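PDB 3VU0: putative uncharacterized protein from Archaeoglobus fulgidus, which is the C-terminal globular domain of an archaeal oligosaccharyltransferase of the AglB type, built around a small mixed beta-sheet flanked by helices. Local coordinates for residues 31-43 / 50-64. Residues are numbered along the deposited sequence; the frame is centred on the assembly and turned at random.
Sequences DYAVLSWWDYGNW and KAVVCNNFQAGADDA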
loop_
_atom_site.group_PDB
_atom_site.type_symbol
_atom_site.label_atom_id
_atom_site.label_comp_id
_atom_site.label_asym_id
_atom_site.label_seq_id
_atom_site.Cartn_x
_atom_site.Cartn_y
_atom_site.Cartn_z
ATOM N N ASP A 31 -3.697 -13.792 13.308
ATOM C CA ASP A 31 -3.571 -14.850 12.310
ATOM C C ASP A 31 -2.922 -14.309 11.038
ATOM O O ASP A 31 -2.027 -14.930 10.465
ATOM C CB ASP A 31 -4.946 -15.429 11.976
ATOM C CG ASP A 31 -4.864 -16.620 11.045
ATOM O OD1 ASP A 31 -4.290 -16.476 9.945
ATOM O OD2 ASP A 31 -5.373 -17.702 11.411
ATOM N N TYR A 32 -3.393 -13.153 10.589
ATOM C CA TYR A 32 -2.842 -12.523 9.397
ATOM C C TYR A 32 -2.999 -11.026 9.559
ATOM O O TYR A 32 -3.723 -10.565 10.437
ATOM C CB TYR A 32 -3.575 -13.001 8.133
ATOM C CG TYR A 32 -4.985 -12.469 7.978
ATOM C CD1 TYR A 32 -5.225 -11.227 7.384
ATOM C CD2 TYR A 32 -6.080 -13.198 8.443
ATOM C CE1 TYR A 32 -6.523 -10.726 7.256
ATOM C CE2 TYR A 32 -7.379 -12.705 8.323
ATOM C CZ TYR A 32 -7.594 -11.471 7.729
ATOM O OH TYR A 32 -8.879 -10.993 7.602
ATOM N N ALA A 33 -2.311 -10.265 8.718
ATOM C CA ALA A 33 -2.405 -8.815 8.784
ATOM C C ALA A 33 -2.678 -8.221 7.409
ATOM O O ALA A 33 -2.475 -8.869 6.382
ATOM C CB ALA A 33 -1.113 -8.234 9.358
ATOM N N VAL A 34 -3.153 -6.983 7.408
ATOM C CA VAL A 34 -3.434 -6.259 6.183
ATOM C C VAL A 34 -2.363 -5.181 6.074
ATOM O O VAL A 34 -2.177 -4.393 7.001
ATOM C CB VAL A 34 -4.817 -5.596 6.241
ATOM C CG1 VAL A 34 -5.047 -4.765 4.983
ATOM C CG2 VAL A 34 -5.896 -6.667 6.388
ATOM N N LEU A 35 -1.653 -5.148 4.951
ATOM C CA LEU A 35 -0.602 -4.155 4.765
ATOM C C LEU A 35 -1.082 -2.962 3.950
ATOM O O LEU A 35 -1.712 -3.116 2.902
ATOM C CB LEU A 35 0.622 -4.794 4.092
ATOM C CG LEU A 35 1.909 -3.960 3.973
ATOM C CD1 LEU A 35 3.088 -4.874 3.663
ATOM C CD2 LEU A 35 1.754 -2.897 2.892
ATOM N N SER A 36 -0.796 -1.770 4.459
ATOM C CA SER A 36 -1.156 -0.523 3.791
ATOM C C SER A 36 -0.255 0.554 4.374
ATOM O O SER A 36 0.616 0.255 5.193
ATOM C CB SER A 36 -2.617 -0.164 4.056
ATOM O OG SER A 36 -3.032 0.894 3.208
ATOM N N TRP A 37 -0.455 1.800 3.958
ATOM C CA TRP A 37 0.349 2.896 4.492
ATOM C C TRP A 37 -0.153 3.153 5.915
ATOM O O TRP A 37 -1.337 2.976 6.198
ATOM C CB TRP A 37 0.179 4.146 3.627
ATOM C CG TRP A 37 1.160 5.246 3.947
ATOM C CD1 TRP A 37 0.892 6.582 3.995
ATOM C CD2 TRP A 37 2.558 5.105 4.241
ATOM N NE1 TRP A 37 2.031 7.282 4.303
ATOM C CE2 TRP A 37 3.069 6.404 4.458
ATOM C CE3 TRP A 37 3.428 4.012 4.340
ATOM C CZ2 TRP A 37 4.417 6.640 4.770
ATOM C CZ3 TRP A 37 4.770 4.247 4.651
ATOM C CH2 TRP A 37 5.249 5.550 4.861
ATOM N N TRP A 38 0.731 3.591 6.807
ATOM C CA TRP A 38 0.331 3.800 8.194
ATOM C C TRP A 38 -0.817 4.781 8.438
ATOM O O TRP A 38 -1.535 4.649 9.427
ATOM C CB TRP A 38 1.547 4.186 9.051
ATOM C CG TRP A 38 2.053 5.563 8.821
ATOM C CD1 TRP A 38 2.911 5.974 7.842
ATOM C CD2 TRP A 38 1.714 6.728 9.575
ATOM N NE1 TRP A 38 3.128 7.328 7.941
ATOM C CE2 TRP A 38 2.403 7.816 8.997
ATOM C CE3 TRP A 38 0.892 6.959 10.687
ATOM C CZ2 TRP A 38 2.295 9.120 9.492
ATOM C CZ3 TRP A 38 0.786 8.261 11.182
ATOM C CH2 TRP A 38 1.486 9.323 10.581
ATOM N N ASP A 39 -1.008 5.747 7.544
ATOM C CA ASP A 39 -2.093 6.713 7.706
ATOM C C ASP A 39 -3.473 6.061 7.833
ATOM O O ASP A 39 -4.361 6.595 8.501
ATOM C CB ASP A 39 -2.161 7.682 6.514
ATOM C CG ASP A 39 -0.964 8.605 6.425
ATOM O OD1 ASP A 39 -0.272 8.803 7.445
ATOM O OD2 ASP A 39 -0.737 9.150 5.327
ATOM N N TYR A 40 -3.653 4.918 7.179
ATOM C CA TYR A 40 -4.946 4.233 7.172
ATOM C C TYR A 40 -5.087 3.109 8.192
ATOM O O TYR A 40 -6.155 2.489 8.297
ATOM C CB TYR A 40 -5.200 3.663 5.774
ATOM C CG TYR A 40 -4.721 4.562 4.654
ATOM C CD1 TYR A 40 -5.253 5.841 4.480
ATOM C CD2 TYR A 40 -3.737 4.131 3.769
ATOM C CE1 TYR A 40 -4.813 6.672 3.443
ATOM C CE2 TYR A 40 -3.288 4.949 2.732
ATOM C CZ TYR A 40 -3.831 6.217 2.574
ATOM O OH TYR A 40 -3.393 7.018 1.542
ATOM N N GLY A 41 -4.017 2.846 8.934
ATOM C CA GLY A 41 -4.028 1.774 9.913
ATOM C C GLY A 41 -5.206 1.741 10.871
ATOM O O GLY A 41 -5.859 0.704 11.017
ATOM N N ASN A 42 -5.480 2.867 11.526
ATOM C CA ASN A 42 -6.578 2.938 12.484
ATOM C C ASN A 42 -7.935 2.636 11.866
ATOM O O ASN A 42 -8.798 2.046 12.518
ATOM C CB ASN A 42 -6.609 4.310 13.171
ATOM C CG ASN A 42 -5.440 4.508 14.119
ATOM O OD1 ASN A 42 -5.064 3.593 14.845
ATOM N ND2 ASN A 42 -4.868 5.706 14.124
ATOM N N TRP A 43 -8.127 3.039 10.614
ATOM C CA TRP A 43 -9.389 2.783 9.932
ATOM C C TRP A 43 -9.577 1.286 9.724
ATOM O O TRP A 43 -10.643 0.728 10.002
ATOM C CB TRP A 43 -9.424 3.479 8.568
ATOM C CG TRP A 43 -9.770 4.936 8.613
ATOM C CD1 TRP A 43 -10.294 5.629 9.669
ATOM C CD2 TRP A 43 -9.689 5.865 7.525
ATOM N NE1 TRP A 43 -10.548 6.929 9.304
ATOM C CE2 TRP A 43 -10.187 7.101 7.992
ATOM C CE3 TRP A 43 -9.245 5.771 6.196
ATOM C CZ2 TRP A 43 -10.256 8.236 7.177
ATOM C CZ3 TRP A 43 -9.313 6.898 5.385
ATOM C CH2 TRP A 43 -9.817 8.118 5.882
ATOM N N LYS A 50 -9.641 -5.437 11.335
ATOM C CA LYS A 50 -8.610 -6.346 10.853
ATOM C C LYS A 50 -7.228 -5.874 11.295
ATOM O O LYS A 50 -6.952 -4.675 11.314
ATOM C CB LYS A 50 -8.669 -6.435 9.323
ATOM C CG LYS A 50 -10.036 -6.843 8.784
ATOM C CD LYS A 50 -10.293 -8.325 9.012
ATOM C CE LYS A 50 -11.744 -8.695 8.740
ATOM N NZ LYS A 50 -12.653 -8.170 9.790
ATOM N N ALA A 51 -6.369 -6.823 11.656
ATOM C CA ALA A 51 -5.012 -6.515 12.094
ATOM C C ALA A 51 -4.226 -5.832 10.974
ATOM O O ALA A 51 -4.402 -6.148 9.797
ATOM C CB ALA A 51 -4.302 -7.797 12.523
ATOM N N VAL A 52 -3.348 -4.906 11.345
ATOM C CA VAL A 52 -2.559 -4.185 10.351
ATOM C C VAL A 52 -1.053 -4.265 10.569
ATOM O O VAL A 52 -0.577 -4.571 11.666
ATOM C CB VAL A 52 -2.951 -2.683 10.309
ATOM C CG1 VAL A 52 -4.406 -2.533 9.887
ATOM C CG2 VAL A 52 -2.729 -2.043 11.680
ATOM N N VAL A 53 -0.308 -3.989 9.505
ATOM C CA VAL A 53 1.141 -3.986 9.572
ATOM C C VAL A 53 1.571 -2.722 10.308
ATOM O O VAL A 53 2.571 -2.726 11.020
ATOM C CB VAL A 53 1.767 -3.991 8.162
ATOM C CG1 VAL A 53 3.272 -3.744 8.249
ATOM C CG2 VAL A 53 1.488 -5.321 7.489
ATOM N N CYS A 54 0.804 -1.644 10.147
ATOM C CA CYS A 54 1.129 -0.384 10.809
ATOM C C CYS A 54 -0.064 0.560 10.929
ATOM O O CYS A 54 -0.932 0.598 10.057
ATOM C CB CYS A 54 2.266 0.319 10.056
ATOM S SG CYS A 54 1.914 0.672 8.317
ATOM N N ASN A 55 -0.106 1.316 12.022
ATOM C CA ASN A 55 -1.180 2.282 12.248
ATOM C C ASN A 55 -0.617 3.587 12.811
ATOM O O ASN A 55 -1.354 4.529 13.101
ATOM C CB ASN A 55 -2.238 1.711 13.196
ATOM C CG ASN A 55 -1.652 1.248 14.515
ATOM O OD1 ASN A 55 -0.854 1.948 15.132
ATOM N ND2 ASN A 55 -2.058 0.067 14.958
ATOM N N ASN A 56 0.700 3.626 12.968
ATOM C CA ASN A 56 1.381 4.815 13.463
ATOM C C ASN A 56 2.697 4.931 12.715
ATOM O O ASN A 56 3.016 4.086 11.878
ATOM C CB ASN A 56 1.621 4.725 14.978
ATOM C CG ASN A 56 2.478 3.538 15.370
ATOM O OD1 ASN A 56 3.624 3.413 14.940
ATOM N ND2 ASN A 56 1.925 2.659 16.200
ATOM N N PHE A 57 3.465 5.972 13.009
ATOM C CA PHE A 57 4.727 6.172 12.317
ATOM C C PHE A 57 5.893 5.351 12.862
ATOM O O PHE A 57 6.752 4.897 12.104
ATOM C CB PHE A 57 5.116 7.649 12.340
ATOM C CG PHE A 57 6.411 7.926 11.651
ATOM C CD1 PHE A 57 6.523 7.757 10.277
ATOM C CD2 PHE A 57 7.539 8.285 12.378
ATOM C CE1 PHE A 57 7.741 7.937 9.637
ATOM C CE2 PHE A 57 8.763 8.467 11.745
ATOM C CZ PHE A 57 8.864 8.291 10.370
ATOM N N GLN A 58 5.921 5.170 14.177
ATOM C CA GLN A 58 6.997 4.435 14.830
ATOM C C GLN A 58 7.108 2.953 14.466
ATOM O O GLN A 58 8.182 2.481 14.089
ATOM C CB GLN A 58 6.864 4.580 16.349
ATOM C CG GLN A 58 8.084 5.190 17.024
ATOM C CD GLN A 58 7.864 5.450 18.502
ATOM O OE1 GLN A 58 7.017 6.258 18.881
ATOM N NE2 GLN A 58 8.624 4.762 19.346
ATOM N N ALA A 59 6.007 2.216 14.573
ATOM C CA ALA A 59 6.038 0.788 14.280
ATOM C C ALA A 59 5.378 0.361 12.968
ATOM O O ALA A 59 4.302 0.844 12.609
ATOM C CB ALA A 59 5.419 0.016 15.444
ATOM N N GLY A 60 6.048 -0.552 12.267
ATOM C CA GLY A 60 5.536 -1.092 11.018
ATOM C C GLY A 60 5.551 -0.222 9.773
ATOM O O GLY A 60 5.555 -0.748 8.660
ATOM N N ALA A 61 5.560 1.095 9.944
ATOM C CA ALA A 61 5.557 2.006 8.802
ATOM C C ALA A 61 6.737 1.748 7.876
ATOM O O ALA A 61 6.610 1.838 6.657
ATOM C CB ALA A 61 5.581 3.452 9.286
ATOM N N ASP A 62 7.885 1.422 8.459
ATOM C CA ASP A 62 9.083 1.157 7.673
ATOM C C ASP A 62 8.949 -0.125 6.853
ATOM O O ASP A 62 9.466 -0.213 5.741
ATOM C CB ASP A 62 10.304 1.083 8.595
ATOM C CG ASP A 62 10.180 -0.003 9.639
ATOM O OD1 ASP A 62 9.133 -0.064 10.319
ATOM O OD2 ASP A 62 11.134 -0.794 9.785
ATOM N N ASP A 63 8.255 -1.121 7.401
ATOM C CA ASP A 63 8.045 -2.377 6.682
ATOM C C ASP A 63 7.157 -2.109 5.469
ATOM O O ASP A 63 7.393 -2.632 4.381
ATOM C CB ASP A 63 7.362 -3.410 7.586
ATOM C CG ASP A 63 8.332 -4.103 8.526
ATOM O OD1 ASP A 63 7.865 -4.747 9.487
ATOM O OD2 ASP A 63 9.556 -4.017 8.298
ATOM N N ALA A 64 6.127 -1.295 5.673
ATOM C CA ALA A 64 5.199 -0.952 4.603
ATOM C C ALA A 64 5.916 -0.167 3.510
ATOM O O ALA A 64 5.668 -0.380 2.324
ATOM C CB ALA A 64 4.038 -0.134 5.159
HETATM O O HOH W 1 -0.768 -1.919 7.532
HETATM O O HOH W 2 -2.051 0.543 7.575
HETATM O O HOH W 3 -3.455 5.223 11.471
#
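V34 and V52 meet in a single beta bridge, through which the 50-64 segment is tied to strand 33-35 along the side not occupied by strand 85-91. Two backbone hydrogen bonds make the bridge: V34 N to A51 O at 2.8 Å, and V53 N to V34 O at 3.2 Å, the latter donor lying above the carbonyl plane. V52 CA-H also points at V34 O.

Beyond the bridge the backbones separate and water replaces direct bonding. One water is hydrogen-bonded to V34 O and accepts from S36 N and C54 N; a second bridges W37 O and C54 O; a third bridges W38 O and N55 O while accepting from N42 N. At G41 the two backbones close up again, its CA 3.3 Å from C54 O in a CA-H...O contact and 3.7 Å from N55 CA.

Apolar side chains fill the flank beside helix 61-69. V53 CG2 lies 3.5 Å from L35 CB, and A64 CB packs against S36 O and lies more loosely at the edge of the W37 ring, near its plane. With chi1 at 58°, C54 SG is turned toward the 36-38 backbone, where it lies near S36 O and W38 N as well as W38 CB.

W38 carries the aromatic part. F57 CB stands over its six-membered ring, 4.2 Å from the centroid, while the F57 ring turns an edge toward the five-membered ring in an edge-to-face pair with planes at 66°. A61 CB approaches W38 CD1. N56 OD1 accepts from A59 N in an Asx motif, bracing the turn that carries F57.

With only two direct hydrogen bonds between the segments, cohesion within this AglB core region rests on bound waters that satisfy backbone groups and on the hydrophobic and aromatic packing around V53 and W38.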